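PDB 3GMV: beta-lactamase inhibitory protein BLIP-I from Streptomyces exfoliatus, which inhibits beta-lactamases, probably by docking the concave face of its beta-sheet over the enzyme. Local coordinates for residues E9-G14 against D18-I23; G53-S56 against E62-S65; Q108-P113 against T119-K124. All blocks are in the same frame, centred on the assembly; numbering follows the deposited sequence. Where two conformers were deposited one is given.

Contact 1. Residues E9-G14 against D18-I23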
ATOM      1  N   GLU A   9      -7.460   2.461  -7.497  1.00  9.81           N
ATOM      2  CA  GLU A   9      -8.713   2.419  -6.734  1.00 10.40           C
ATOM      3  C   GLU A   9      -9.843   1.650  -7.436  1.00 10.80           C
ATOM      4  O   GLU A   9     -10.689   1.070  -6.765  1.00 11.21           O
ATOM      5  CB  GLU A   9      -9.150   3.849  -6.356  1.00 12.58           C
ATOM      6  CG  GLU A   9      -8.057   4.580  -5.532  1.00 13.84           C
ATOM      7  CD  GLU A   9      -8.187   6.112  -5.572  1.00 23.04           C
ATOM      8  OE1 GLU A   9      -9.206   6.631  -6.087  1.00 23.79           O
ATOM      9  OE2 GLU A   9      -7.256   6.789  -5.099  1.00 21.49           O
ATOM     10  N   GLN A  10      -9.867   1.668  -8.765  1.00  9.73           N
ATOM     11  CA  GLN A  10     -10.883   0.959  -9.533  1.00 10.38           C
ATOM     12  C   GLN A  10     -10.659  -0.557  -9.419  1.00 10.72           C
ATOM     13  O   GLN A  10     -11.598  -1.335  -9.617  1.00 11.38           O
ATOM     14  CB  GLN A  10     -10.800   1.373 -11.005  1.00 10.51           C
ATOM     15  CG  GLN A  10     -11.346   2.773 -11.223  1.00 12.80           C
ATOM     16  CD  GLN A  10     -10.862   3.402 -12.488  1.00 19.26           C
ATOM     17  OE1 GLN A  10     -10.535   2.718 -13.449  1.00 20.73           O
ATOM     18  NE2 GLN A  10     -10.818   4.735 -12.499  1.00 22.76           N
ATOM     19  N   ILE A  11      -9.408  -0.948  -9.157  1.00  8.79           N
ATOM     20  CA  ILE A  11      -9.020  -2.368  -9.045  1.00  9.18           C
ATOM     21  C   ILE A  11      -9.454  -2.861  -7.666  1.00 10.28           C
ATOM     22  O   ILE A  11      -9.180  -2.194  -6.665  1.00 10.60           O
ATOM     23  CB  ILE A  11      -7.507  -2.541  -9.275  1.00  9.09           C
ATOM     24  CG1 ILE A  11      -7.244  -2.364 -10.779  1.00 10.13           C
ATOM     25  CG2 ILE A  11      -7.026  -3.938  -8.853  1.00  7.80           C
ATOM     26  CD1 ILE A  11      -5.779  -2.017 -11.148  1.00 10.34           C
ATOM     27  N   GLN A  12     -10.152  -4.003  -7.632  1.00  9.23           N
ATOM     28  CA  GLN A  12     -10.816  -4.468  -6.430  1.00  9.39           C
ATOM     29  C   GLN A  12     -10.553  -5.937  -6.142  1.00  9.12           C
ATOM     30  O   GLN A  12     -10.389  -6.755  -7.064  1.00  8.62           O
ATOM     31  CB  GLN A  12     -12.334  -4.254  -6.581  1.00 10.47           C
ATOM     32  CG  GLN A  12     -12.704  -2.758  -6.445  1.00 12.41           C
ATOM     33  CD  GLN A  12     -14.090  -2.451  -6.867  1.00 13.86           C
ATOM     34  OE1 GLN A  12     -14.301  -1.783  -7.904  1.00 18.43           O
ATOM     35  NE2 GLN A  12     -15.058  -2.904  -6.093  1.00 12.64           N
ATOM     36  N   PHE A  13     -10.560  -6.292  -4.864  1.00  7.57           N
ATOM     37  CA  PHE A  13     -10.287  -7.693  -4.523  1.00  7.02           C
ATOM     38  C   PHE A  13     -11.308  -8.629  -5.165  1.00  6.71           C
ATOM     39  O   PHE A  13     -12.521  -8.313  -5.253  1.00  7.43           O
ATOM     40  CB  PHE A  13     -10.233  -7.873  -3.004  1.00  7.20           C
ATOM     41  CG  PHE A  13      -9.118  -7.062  -2.382  1.00  8.04           C
ATOM     42  CD1 PHE A  13      -7.781  -7.422  -2.581  1.00  8.78           C
ATOM     43  CD2 PHE A  13      -9.412  -5.902  -1.685  1.00 11.84           C
ATOM     44  CE1 PHE A  13      -6.757  -6.644  -2.060  1.00  9.64           C
ATOM     45  CE2 PHE A  13      -8.380  -5.117  -1.161  1.00 13.69           C
ATOM     46  CZ  PHE A  13      -7.066  -5.492  -1.349  1.00 10.64           C
ATOM     47  N   GLY A  14     -10.802  -9.770  -5.627  1.00  6.74           N
ATOM     48  CA  GLY A  14     -11.630 -10.761  -6.315  1.00  6.67           C
ATOM     49  C   GLY A  14     -11.586 -10.638  -7.832  1.00  7.64           C
ATOM     50  O   GLY A  14     -11.944 -11.598  -8.551  1.00  7.55           O
ATOM     51  N   ASP A  18      -7.248 -10.790 -15.875  1.00  6.61           N
ATOM     52  CA  ASP A  18      -7.537 -10.036 -17.093  1.00  7.39           C
ATOM     53  C   ASP A  18      -8.212  -8.708 -16.756  1.00  6.08           C
ATOM     54  O   ASP A  18      -7.921  -7.676 -17.385  1.00  7.43           O
ATOM     55  CB  ASP A  18      -8.411 -10.845 -18.057  1.00  7.20           C
ATOM     56  CG  ASP A  18      -7.624 -11.957 -18.746  1.00 10.46           C
ATOM     57  OD1 ASP A  18      -6.376 -11.837 -18.781  1.00 10.23           O
ATOM     58  OD2 ASP A  18      -8.266 -12.935 -19.207  1.00 13.94           O
ATOM     59  N   GLU A  19      -9.108  -8.727 -15.760  1.00  6.27           N
ATOM     60  CA  GLU A  19      -9.804  -7.500 -15.376  1.00  6.04           C
ATOM     61  C   GLU A  19      -8.810  -6.466 -14.854  1.00  5.95           C
ATOM     62  O   GLU A  19      -8.876  -5.276 -15.179  1.00  5.45           O
ATOM     63  CB  GLU A  19     -10.894  -7.784 -14.320  1.00  6.45           C
ATOM     64  CG  GLU A  19     -12.161  -8.285 -15.026  1.00  7.41           C
ATOM     65  CD  GLU A  19     -13.188  -8.871 -14.074  1.00  8.50           C
ATOM     66  OE1 GLU A  19     -12.846  -9.225 -12.932  1.00 10.08           O
ATOM     67  OE2 GLU A  19     -14.361  -8.938 -14.475  1.00 10.48           O
ATOM     68  N   VAL A  20      -7.906  -6.917 -14.001  1.00  5.59           N
ATOM     69  CA  VAL A  20      -6.918  -6.020 -13.451  1.00  6.33           C
ATOM     70  C   VAL A  20      -5.951  -5.497 -14.515  1.00  6.91           C
ATOM     71  O   VAL A  20      -5.628  -4.312 -14.531  1.00  7.17           O
ATOM     72  CB  VAL A  20      -6.132  -6.732 -12.309  1.00  6.75           C
ATOM     73  CG1 VAL A  20      -5.003  -5.818 -11.843  1.00  8.70           C
ATOM     74  CG2 VAL A  20      -7.094  -7.038 -11.147  1.00  7.79           C
ATOM     75  N   TRP A  21      -5.476  -6.391 -15.392  1.00  7.57           N
ATOM     76  CA  TRP A  21      -4.598  -6.006 -16.508  1.00  8.27           C
ATOM     77  C   TRP A  21      -5.270  -4.914 -17.371  1.00  9.40           C
ATOM     78  O   TRP A  21      -4.617  -3.924 -17.744  1.00  9.58           O
ATOM     79  CB  TRP A  21      -4.288  -7.256 -17.346  1.00  9.37           C
ATOM     80  CG  TRP A  21      -3.286  -7.074 -18.474  1.00  8.74           C
ATOM     81  CD1 TRP A  21      -3.570  -6.928 -19.786  1.00 11.92           C
ATOM     82  CD2 TRP A  21      -1.864  -7.106 -18.362  1.00  9.75           C
ATOM     83  NE1 TRP A  21      -2.409  -6.846 -20.518  1.00 11.25           N
ATOM     84  CE2 TRP A  21      -1.344  -6.951 -19.659  1.00 10.04           C
ATOM     85  CE3 TRP A  21      -0.977  -7.246 -17.282  1.00  8.14           C
ATOM     86  CZ2 TRP A  21       0.026  -6.914 -19.915  1.00 11.13           C
ATOM     87  CZ3 TRP A  21       0.359  -7.216 -17.523  1.00  9.12           C
ATOM     88  CH2 TRP A  21       0.867  -7.036 -18.842  1.00 10.06           C
ATOM     89  N   GLU A  22      -6.561  -5.078 -17.657  1.00  8.96           N
ATOM     90  CA  GLU A  22      -7.290  -4.121 -18.482  1.00 10.27           C
ATOM     91  C   GLU A  22      -7.365  -2.763 -17.770  1.00  9.34           C
ATOM     92  O   GLU A  22      -7.054  -1.715 -18.356  1.00  9.82           O
ATOM     93  CB  GLU A  22      -8.691  -4.654 -18.835  1.00 10.86           C
ATOM     94  CG  GLU A  22      -9.620  -3.570 -19.454  1.00 14.36           C
ATOM     95  CD  GLU A  22      -9.276  -3.218 -20.889  1.00 22.03           C
ATOM     96  OE1 GLU A  22      -8.584  -4.004 -21.555  1.00 24.49           O
ATOM     97  OE2 GLU A  22      -9.723  -2.155 -21.381  1.00 25.89           O
ATOM     98  N   ILE A  23      -7.769  -2.772 -16.513  1.00  9.37           N
ATOM     99  CA  ILE A  23      -7.920  -1.514 -15.774  1.00  9.21           C
ATOM    100  C   ILE A  23      -6.562  -0.819 -15.611  1.00  9.93           C
ATOM    101  O   ILE A  23      -6.448   0.396 -15.764  1.00 10.55           O
ATOM    102  CB  ILE A  23      -8.577  -1.736 -14.398  1.00  8.99           C
ATOM    103  CG1 ILE A  23     -10.064  -2.104 -14.592  1.00  8.10           C
ATOM    104  CG2 ILE A  23      -8.466  -0.464 -13.582  1.00  9.98           C
ATOM    105  CD1 ILE A  23     -10.674  -2.727 -13.325  1.00  6.77           C
TER

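Contact 2. Residues G53-S56 against E62-S65. With TAM (tris(hydroxyethyl)aminomethane), chain B.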
ATOM      1  N   GLY A  53       1.831   0.270  -8.845  1.00 11.72           N
ATOM      2  CA  GLY A  53       0.932  -0.635  -8.117  1.00 11.31           C
ATOM      3  C   GLY A  53       1.330  -2.070  -8.461  1.00 11.06           C
ATOM      4  O   GLY A  53       1.704  -2.371  -9.611  1.00 10.53           O
ATOM      5  N   GLY A  54       1.248  -2.970  -7.481  1.00 10.12           N
ATOM      6  CA  GLY A  54       1.511  -4.399  -7.718  1.00  8.91           C
ATOM      7  C   GLY A  54       0.281  -5.187  -7.290  1.00  9.25           C
ATOM      8  O   GLY A  54      -0.354  -4.856  -6.271  1.00  9.22           O
ATOM      9  N   PHE A  55      -0.074  -6.214  -8.058  1.00  8.81           N
ATOM     10  CA  PHE A  55      -1.306  -6.951  -7.827  1.00  8.79           C
ATOM     11  C   PHE A  55      -0.989  -8.436  -7.872  1.00  9.30           C
ATOM     12  O   PHE A  55      -0.371  -8.906  -8.830  1.00  8.27           O
ATOM     13  CB  PHE A  55      -2.292  -6.585  -8.957  1.00  8.76           C
ATOM     14  CG  PHE A  55      -2.482  -5.126  -9.064  1.00  7.91           C
ATOM     15  CD1 PHE A  55      -3.215  -4.452  -8.088  1.00  7.01           C
ATOM     16  CD2 PHE A  55      -1.811  -4.397 -10.034  1.00 10.49           C
ATOM     17  CE1 PHE A  55      -3.357  -3.060  -8.140  1.00 10.03           C
ATOM     18  CE2 PHE A  55      -1.957  -3.003 -10.112  1.00  9.70           C
ATOM     19  CZ  PHE A  55      -2.718  -2.316  -9.164  1.00  9.13           C
ATOM     20  N   SER A  56      -1.436  -9.178  -6.865  1.00  9.44           N
ATOM     21  CA  SER A  56      -1.175 -10.624  -6.834  1.00  9.18           C
ATOM     22  C   SER A  56      -2.465 -11.396  -6.749  1.00  8.26           C
ATOM     23  O   SER A  56      -3.472 -10.884  -6.218  1.00  8.25           O
ATOM     24  CB  SER A  56      -0.251 -10.988  -5.677  1.00  9.05           C
ATOM     25  OG  SER A  56       1.029 -10.396  -5.905  1.00 12.65           O
ATOM     26  N   GLU A  62      -7.776 -14.818  -8.820  1.00  9.39           N
ATOM     27  CA  GLU A  62      -8.531 -13.689  -8.249  1.00  9.48           C
ATOM     28  C   GLU A  62      -7.620 -12.803  -7.402  1.00  8.46           C
ATOM     29  O   GLU A  62      -6.779 -13.309  -6.662  1.00  6.98           O
ATOM     30  CB  GLU A  62      -9.678 -14.206  -7.383  1.00 10.38           C
ATOM     31  CG  GLU A  62     -10.716 -14.949  -8.215  1.00 10.95           C
ATOM     32  CD  GLU A  62     -11.820 -15.594  -7.392  1.00 11.58           C
ATOM     33  OE1 GLU A  62     -11.831 -15.469  -6.152  1.00 10.87           O
ATOM     34  OE2 GLU A  62     -12.717 -16.213  -8.010  1.00 12.70           O
ATOM     35  N   LEU A  63      -7.815 -11.480  -7.488  1.00  7.33           N
ATOM     36  CA  LEU A  63      -6.929 -10.533  -6.772  1.00  6.86           C
ATOM     37  C   LEU A  63      -7.084 -10.668  -5.262  1.00  7.27           C
ATOM     38  O   LEU A  63      -8.188 -10.502  -4.732  1.00  7.38           O
ATOM     39  CB  LEU A  63      -7.347  -9.097  -7.181  1.00  7.61           C
ATOM     40  CG  LEU A  63      -6.490  -8.005  -6.595  1.00  7.53           C
ATOM     41  CD1 LEU A  63      -5.140  -8.081  -7.360  1.00  6.43           C
ATOM     42  CD2 LEU A  63      -7.111  -6.609  -6.742  1.00  8.59           C
ATOM     43  N   TRP A  64      -5.994 -10.946  -4.545  1.00  6.50           N
ATOM     44  CA  TRP A  64      -6.063 -10.965  -3.088  1.00  7.58           C
ATOM     45  C   TRP A  64      -5.178  -9.868  -2.488  1.00  8.19           C
ATOM     46  O   TRP A  64      -5.284  -9.569  -1.294  1.00  7.44           O
ATOM     47  CB  TRP A  64      -5.628 -12.349  -2.532  1.00  7.64           C
ATOM     48  CG  TRP A  64      -4.182 -12.646  -2.755  1.00  8.06           C
ATOM     49  CD1 TRP A  64      -3.624 -13.214  -3.875  1.00  8.74           C
ATOM     50  CD2 TRP A  64      -3.095 -12.375  -1.866  1.00  9.81           C
ATOM     51  NE1 TRP A  64      -2.264 -13.304  -3.740  1.00 10.16           N
ATOM     52  CE2 TRP A  64      -1.909 -12.798  -2.515  1.00 10.68           C
ATOM     53  CE3 TRP A  64      -3.004 -11.813  -0.590  1.00 10.40           C
ATOM     54  CZ2 TRP A  64      -0.641 -12.665  -1.938  1.00 13.70           C
ATOM     55  CZ3 TRP A  64      -1.724 -11.700  -0.001  1.00 10.78           C
ATOM     56  CH2 TRP A  64      -0.575 -12.120  -0.680  1.00 12.51           C
ATOM     57  N   SER A  65      -4.287  -9.279  -3.285  1.00  7.45           N
ATOM     58  CA  SER A  65      -3.329  -8.328  -2.720  1.00  9.57           C
ATOM     59  C   SER A  65      -3.100  -7.124  -3.651  1.00  8.71           C
ATOM     60  O   SER A  65      -2.873  -7.301  -4.842  1.00  8.95           O
ATOM     61  CB  SER A  65      -1.985  -9.026  -2.501  1.00 10.61           C
ATOM     62  OG  SER A  65      -1.028  -8.088  -2.003  1.00 13.24           O
TER
HETATM   63  C   TAM B   1      -2.055 -16.608  -0.683  1.00 40.14           C
HETATM   64  C1  TAM B   1      -0.865 -16.064   0.079  1.00 40.41           C
HETATM   65  C2  TAM B   1      -2.768 -17.689   0.125  1.00 40.59           C
HETATM   66  C3  TAM B   1      -1.591 -17.168  -2.011  1.00 40.10           C
HETATM   67  C4  TAM B   1      -1.322 -15.283   1.300  1.00 39.73           C
HETATM   68  C5  TAM B   1      -2.758 -17.385   1.621  1.00 41.39           C
HETATM   69  C6  TAM B   1      -2.769 -17.443  -2.940  1.00 39.48           C
HETATM   70  N   TAM B   1      -2.978 -15.512  -0.942  1.00 40.27           N
HETATM   71  O4  TAM B   1      -0.158 -14.746   1.954  1.00 38.68           O
HETATM   72  O5  TAM B   1      -2.051 -18.419   2.337  1.00 43.22           O
HETATM   73  O6  TAM B   1      -4.006 -17.241  -2.248  1.00 37.15           O
HETATM   74  O   HOH W   1       0.424  -6.996  -4.307  1.00 19.93           O

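Contact 3. Residues Q108-P113 against T119-K124. With TAM (tris(hydroxyethyl)aminomethane), chain B.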
ATOM      1  N   GLN A 108      -0.037   2.090   1.487  1.00  8.70           N
ATOM      2  CA  GLN A 108       0.830   1.395   0.558  1.00  9.06           C
ATOM      3  C   GLN A 108       0.364  -0.028   0.296  1.00  8.86           C
ATOM      4  O   GLN A 108       1.099  -0.851  -0.269  1.00  8.94           O
ATOM      5  CB  GLN A 108       2.287   1.414   1.075  1.00  8.38           C
ATOM      6  CG  GLN A 108       2.908   2.810   0.849  1.00 10.11           C
ATOM      7  CD  GLN A 108       4.403   2.799   1.069  1.00 10.46           C
ATOM      8  OE1 GLN A 108       4.956   1.844   1.619  1.00 13.53           O
ATOM      9  NE2 GLN A 108       5.065   3.852   0.641  1.00 12.62           N
ATOM     10  N   GLY A 109      -0.838  -0.363   0.739  1.00  8.83           N
ATOM     11  CA  GLY A 109      -1.307  -1.704   0.399  1.00  9.73           C
ATOM     12  C   GLY A 109      -2.455  -2.230   1.243  1.00 10.68           C
ATOM     13  O   GLY A 109      -2.659  -1.796   2.391  1.00 11.26           O
ATOM     14  N   GLU A 110      -3.214  -3.166   0.665  1.00 10.67           N
ATOM     15  CA  GLU A 110      -4.282  -3.881   1.401  1.00 11.37           C
ATOM     16  C   GLU A 110      -4.286  -5.313   0.883  1.00 11.48           C
ATOM     17  O   GLU A 110      -3.994  -5.548  -0.301  1.00 10.59           O
ATOM     18  CB  GLU A 110      -5.665  -3.246   1.183  1.00 12.12           C
ATOM     19  CG  GLU A 110      -5.855  -1.871   1.807  1.00 13.37           C
ATOM     20  CD  GLU A 110      -7.228  -1.310   1.574  1.00 18.46           C
ATOM     21  OE1 GLU A 110      -7.874  -1.701   0.574  1.00 17.46           O
ATOM     22  OE2 GLU A 110      -7.660  -0.452   2.377  1.00 18.17           O
ATOM     23  N   SER A 111      -4.603  -6.291   1.731  1.00 10.63           N
ATOM     24  CA  SER A 111      -4.640  -7.651   1.215  1.00 11.35           C
ATOM     25  C   SER A 111      -5.569  -8.520   2.051  1.00 11.61           C
ATOM     26  O   SER A 111      -5.775  -8.249   3.238  1.00 10.91           O
ATOM     27  CB  SER A 111      -3.235  -8.258   1.170  1.00 12.83           C
ATOM     28  OG  SER A 111      -2.774  -8.556   2.484  1.00 14.85           O
ATOM     29  N   TYR A 112      -6.162  -9.506   1.382  1.00 11.45           N
ATOM     30  CA  TYR A 112      -6.939 -10.559   2.030  1.00 11.88           C
ATOM     31  C   TYR A 112      -6.191 -11.885   1.835  1.00 12.55           C
ATOM     32  O   TYR A 112      -6.382 -12.576   0.834  1.00 11.59           O
ATOM     33  CB  TYR A 112      -8.336 -10.630   1.405  1.00 12.17           C
ATOM     34  CG  TYR A 112      -9.268  -9.510   1.821  1.00 12.06           C
ATOM     35  CD1 TYR A 112      -9.863  -9.505   3.094  1.00 11.02           C
ATOM     36  CD2 TYR A 112      -9.583  -8.468   0.939  1.00 12.98           C
ATOM     37  CE1 TYR A 112     -10.713  -8.496   3.479  1.00 14.26           C
ATOM     38  CE2 TYR A 112     -10.451  -7.437   1.321  1.00 14.86           C
ATOM     39  CZ  TYR A 112     -11.009  -7.466   2.598  1.00 14.12           C
ATOM     40  OH  TYR A 112     -11.868  -6.456   2.970  1.00 17.89           O
ATOM     41  N   PRO A 113      -5.291 -12.221   2.766  1.00 13.55           N
ATOM     42  CA  PRO A 113      -4.438 -13.388   2.568  1.00 14.88           C
ATOM     43  C   PRO A 113      -5.224 -14.686   2.516  1.00 15.57           C
ATOM     44  O   PRO A 113      -4.727 -15.677   2.007  1.00 17.34           O
ATOM     45  CB  PRO A 113      -3.507 -13.373   3.779  1.00 15.56           C
ATOM     46  CG  PRO A 113      -3.621 -12.002   4.353  1.00 16.03           C
ATOM     47  CD  PRO A 113      -5.002 -11.536   4.038  1.00 14.05           C
ATOM     48  N   THR A 119     -11.042 -12.750   6.481  1.00 19.93           N
ATOM     49  CA  THR A 119     -10.348 -12.751   7.768  1.00 20.00           C
ATOM     50  C   THR A 119      -8.880 -12.367   7.607  1.00 18.67           C
ATOM     51  O   THR A 119      -8.255 -12.720   6.604  1.00 18.76           O
ATOM     52  CB  THR A 119     -10.389 -14.169   8.332  1.00 20.28           C
ATOM     53  OG1 THR A 119     -10.043 -15.077   7.277  1.00 24.33           O
ATOM     54  CG2 THR A 119     -11.793 -14.493   8.777  1.00 22.28           C
ATOM     55  N   GLY A 120      -8.308 -11.674   8.587  1.00 16.17           N
ATOM     56  CA  GLY A 120      -6.888 -11.331   8.505  1.00 14.17           C
ATOM     57  C   GLY A 120      -6.603 -10.241   7.474  1.00 12.46           C
ATOM     58  O   GLY A 120      -5.505 -10.162   6.924  1.00 13.13           O
ATOM     59  N   PHE A 121      -7.574  -9.366   7.256  1.00 12.83           N
ATOM     60  CA  PHE A 121      -7.422  -8.224   6.323  1.00 12.48           C
ATOM     61  C   PHE A 121      -6.260  -7.346   6.756  1.00 12.88           C
ATOM     62  O   PHE A 121      -6.234  -6.884   7.904  1.00 12.85           O
ATOM     63  CB  PHE A 121      -8.687  -7.395   6.335  1.00 12.24           C
ATOM     64  CG  PHE A 121      -8.638  -6.169   5.452  1.00 13.56           C
ATOM     65  CD1 PHE A 121      -8.276  -6.266   4.119  1.00 13.06           C
ATOM     66  CD2 PHE A 121      -9.016  -4.946   5.953  1.00 16.25           C
ATOM     67  CE1 PHE A 121      -8.263  -5.135   3.282  1.00 14.90           C
ATOM     68  CE2 PHE A 121      -9.003  -3.810   5.126  1.00 17.47           C
ATOM     69  CZ  PHE A 121      -8.628  -3.925   3.792  1.00 17.25           C
ATOM     70  N   GLU A 122      -5.295  -7.136   5.875  1.00 12.33           N
ATOM     71  CA  GLU A 122      -4.062  -6.423   6.239  0.50 12.38           C
ATOM     72  C   GLU A 122      -4.026  -5.093   5.505  1.00 12.65           C
ATOM     73  O   GLU A 122      -4.262  -5.064   4.295  1.00 13.96           O
ATOM     74  CB  GLU A 122      -2.816  -7.250   5.874  0.50 12.26           C
ATOM     75  CG  GLU A 122      -1.457  -6.592   6.229  0.50 12.40           C
ATOM     76  CD  GLU A 122      -0.250  -7.349   5.665  0.50 14.32           C
ATOM     77  OE1 GLU A 122       0.218  -8.290   6.327  0.50 15.83           O
ATOM     78  OE2 GLU A 122       0.255  -6.987   4.579  0.50 15.04           O
ATOM     79  N   GLU A 123      -3.743  -4.014   6.235  1.00 11.27           N
ATOM     80  CA  GLU A 123      -3.632  -2.684   5.644  1.00 10.81           C
ATOM     81  C   GLU A 123      -2.257  -2.156   5.990  1.00 10.24           C
ATOM     82  O   GLU A 123      -1.813  -2.286   7.147  1.00  9.64           O
ATOM     83  CB  GLU A 123      -4.662  -1.745   6.269  1.00 10.69           C
ATOM     84  CG  GLU A 123      -6.154  -2.101   6.001  1.00 12.33           C
ATOM     85  CD  GLU A 123      -7.102  -1.375   6.945  1.00 14.37           C
ATOM     86  OE1 GLU A 123      -7.398  -1.885   8.055  1.00 15.19           O
ATOM     87  OE2 GLU A 123      -7.573  -0.290   6.585  1.00 15.23           O
ATOM     88  N   LYS A 124      -1.577  -1.567   5.013  1.00 10.04           N
ATOM     89  CA  LYS A 124      -0.228  -1.085   5.223  1.00 10.29           C
ATOM     90  C   LYS A 124      -0.250   0.423   5.067  1.00 10.42           C
ATOM     91  O   LYS A 124      -0.632   0.932   4.003  1.00 10.10           O
ATOM     92  CB  LYS A 124       0.761  -1.705   4.218  1.00 11.05           C
ATOM     93  CG  LYS A 124       0.975  -3.238   4.414  1.00 11.59           C
ATOM     94  CD  LYS A 124       2.164  -3.744   3.604  1.00 15.96           C
ATOM     95  CE  LYS A 124       2.280  -5.268   3.795  1.00 19.90           C
ATOM     96  NZ  LYS A 124       3.370  -5.888   2.964  1.00 23.44           N
TER
HETATM   97  C   TAM B   1      -2.055 -16.608  -0.683  1.00 40.14           C
HETATM   98  C1  TAM B   1      -0.865 -16.064   0.079  1.00 40.41           C
HETATM   99  C2  TAM B   1      -2.768 -17.689   0.125  1.00 40.59           C
HETATM  100  C3  TAM B   1      -1.591 -17.168  -2.011  1.00 40.10           C
HETATM  101  C4  TAM B   1      -1.322 -15.283   1.300  1.00 39.73           C
HETATM  102  C5  TAM B   1      -2.758 -17.385   1.621  1.00 41.39           C
HETATM  103  C6  TAM B   1      -2.769 -17.443  -2.940  1.00 39.48           C
HETATM  104  N   TAM B   1      -2.978 -15.512  -0.942  1.00 40.27           N
HETATM  105  O4  TAM B   1      -0.158 -14.746   1.954  1.00 38.68           O
HETATM  106  O5  TAM B   1      -2.051 -18.419   2.337  1.00 43.22           O
HETATM  107  O6  TAM B   1      -4.006 -17.241  -2.248  1.00 37.15           O
HETATM  108  O   HOH W   2      -6.592   0.827   4.359  1.00 15.42           O
HETATM  109  O   HOH W   3      -1.367  -5.736   2.838  1.00 14.09           O
HETATM  110  O   HOH W   4      -0.103  -9.432   2.409  1.00 35.90           O

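Contact 1. Residues E9-G14 against D18-I23
Gln10, in the last turn of helix 5-10, lays the flank of its side chain against Ile23 of helix 17-24, and the two cross obliquely. Its CB and OE1 both approach the CG2 methyl of Ile23, OE1 at 3.8 Å, a polar atom resting on a methyl with no bond between them. Ile11, the first residue to leave the helical backbone path, carries the rest of the contact with all of its outer carbons. CG1 sits 3.6 Å from Ile23 CG2, the two side chains sliding past one another in opposite directions. Because Ile11 CG1 stands anti to the carbonyl carbon (chi1 -74°), the branch CG2 is thrown the other way, against Val20, where Ile11 CG2 meets Val20 CG2 at 3.9 Å. Ile11 CD1 reaches between Val20 CG1 and Ile23 CG2, 3.9 Å from each. Val20 crosses Ile11 at about a right angle and, one helical turn before Ile23, completes the ridge on which Ile11 rests. Phe55 of strand 52-57 touches both Ile11 and Val20, so the pair closes onto the sheet, while Lys66 NZ bonds the carbonyl of Ile11. With no hydrogen bond or salt bridge across it, this helix-loop-helix junction is held by branched aliphatic packing, buried at Ile11 and Val20 and giving way to the exposed amide of Gln10.

Contact 2. Residues G53-S56 against E62-S65
Ser56 faces two residues at once, Trp64 and Ser65, which makes a classic beta bulge in the hairpin of strands 52-57 and 63-69. Its carbonyl oxygen takes both amides: Trp64 N donates to Ser56 O at 3.0 Å, whereas the second bond, from Ser65 N to Ser56 O, is weak at 3.4 Å. The return bond, Ser56 N to Ser65 O at 3.1 Å, closes the antiparallel hydrogen-bonded pair of Ser56 with Ser65. At the bulge the short strand segments run 121° apart, far from straight antiparallel. Leu63 and Phe55 pack obliquely, Leu63 CD1 lying 3.6 Å from Phe55 CB and close to Ser56 O as well; both side chains also touch Ile11 in the loop after the first helix. Ser56 OG is bonded to Ser39 OG, while a water joins Ser65 OG to Gly54 O, the latter bond weak, and so ties the two strands beyond the bulge.

The indole of Trp64 leaves the backbone with CG between the backbone N and the carbonyl carbon (chi1 67°), a setting that brings its five-membered ring back beside Ser56, whose CB is 3.6 Å from Trp64 NE1. Ser65 CB lies under one face of the indole, toward the rim. The opposite face receives the bound tris(hydroxyethyl)aminomethane, in a pocket that Thr58 and Pro113 also line: its amine N stands over the ring centre, 3.3 Å from Trp64 CD2.

Contact 3. Residues Q108-P113 against T119-K124
Gly120, at positive phi, presents its carbonyl oxygen to the ring of Pro113, with Pro113 CD 3.2 Å from Gly120 O. The carboxylate of Asp144, in the turn between strands 137-143 and 146-153, accepts two successive N-H groups here, OD2 that of Gly120 and OD1 that of Phe121. Phe121 makes the broadest contact. With CG anti to the backbone N (chi1 178°), its ring lies against Tyr112 in an offset stack, centroids 4.5 Å apart and planes 23° from parallel, Phe121 CD1 sitting over the rim of the tyrosine face. The edge of the same ring meets Glu110, whose carboxylate carbon CD is 3.7 Å from Phe121 CZ. Glu122 pairs with Ser111 through two backbone bonds, Glu122 N to Ser111 O being nearly straight at 173°. In one of its two conformers the Glu122 carboxylate is also linked by two waters to Ser111 OG. Glu123 lies across from Glu110 on the other side of the sheet, their OE2 atoms 4.2 Å apart; one water donates to both oxygens, which should ease the repulsion between like charges. Lys124 gives its N-H to Gly109 O at 2.8 Å and receives the N-H of Gln108 at its own carbonyl. Gln108 and Gly109 both face Lys124, a classic beta bulge within the antiparallel hairpin of strands 105-111 and 122-128.

In the fold
The three contacts follow one another along the chain. Contact 1 joins the N-terminal helices, contact 2 the hairpin 52-57/63-69 and contact 3 the hairpin 105-111/122-128. The hairpins are neighbours in one eight-stranded antiparallel sheet, meeting where strand 63-69 pairs with 105-111; Trp64 O lies 2.8 Å from Tyr112 N. Centres of contacts 2 and 3 are about 11 Å apart, those of 1 and 2 about 8 Å and those of 1 and 3 about 16 Å. Phe13 bridges the last pair, its ring edge-to-face with Tyr112. Both hairpins touch the one bound tris(hydroxyethyl)aminomethane, and together they form part of a continuous sheet whose concave face is probably the beta-lactamase-binding surface, as in BLIP.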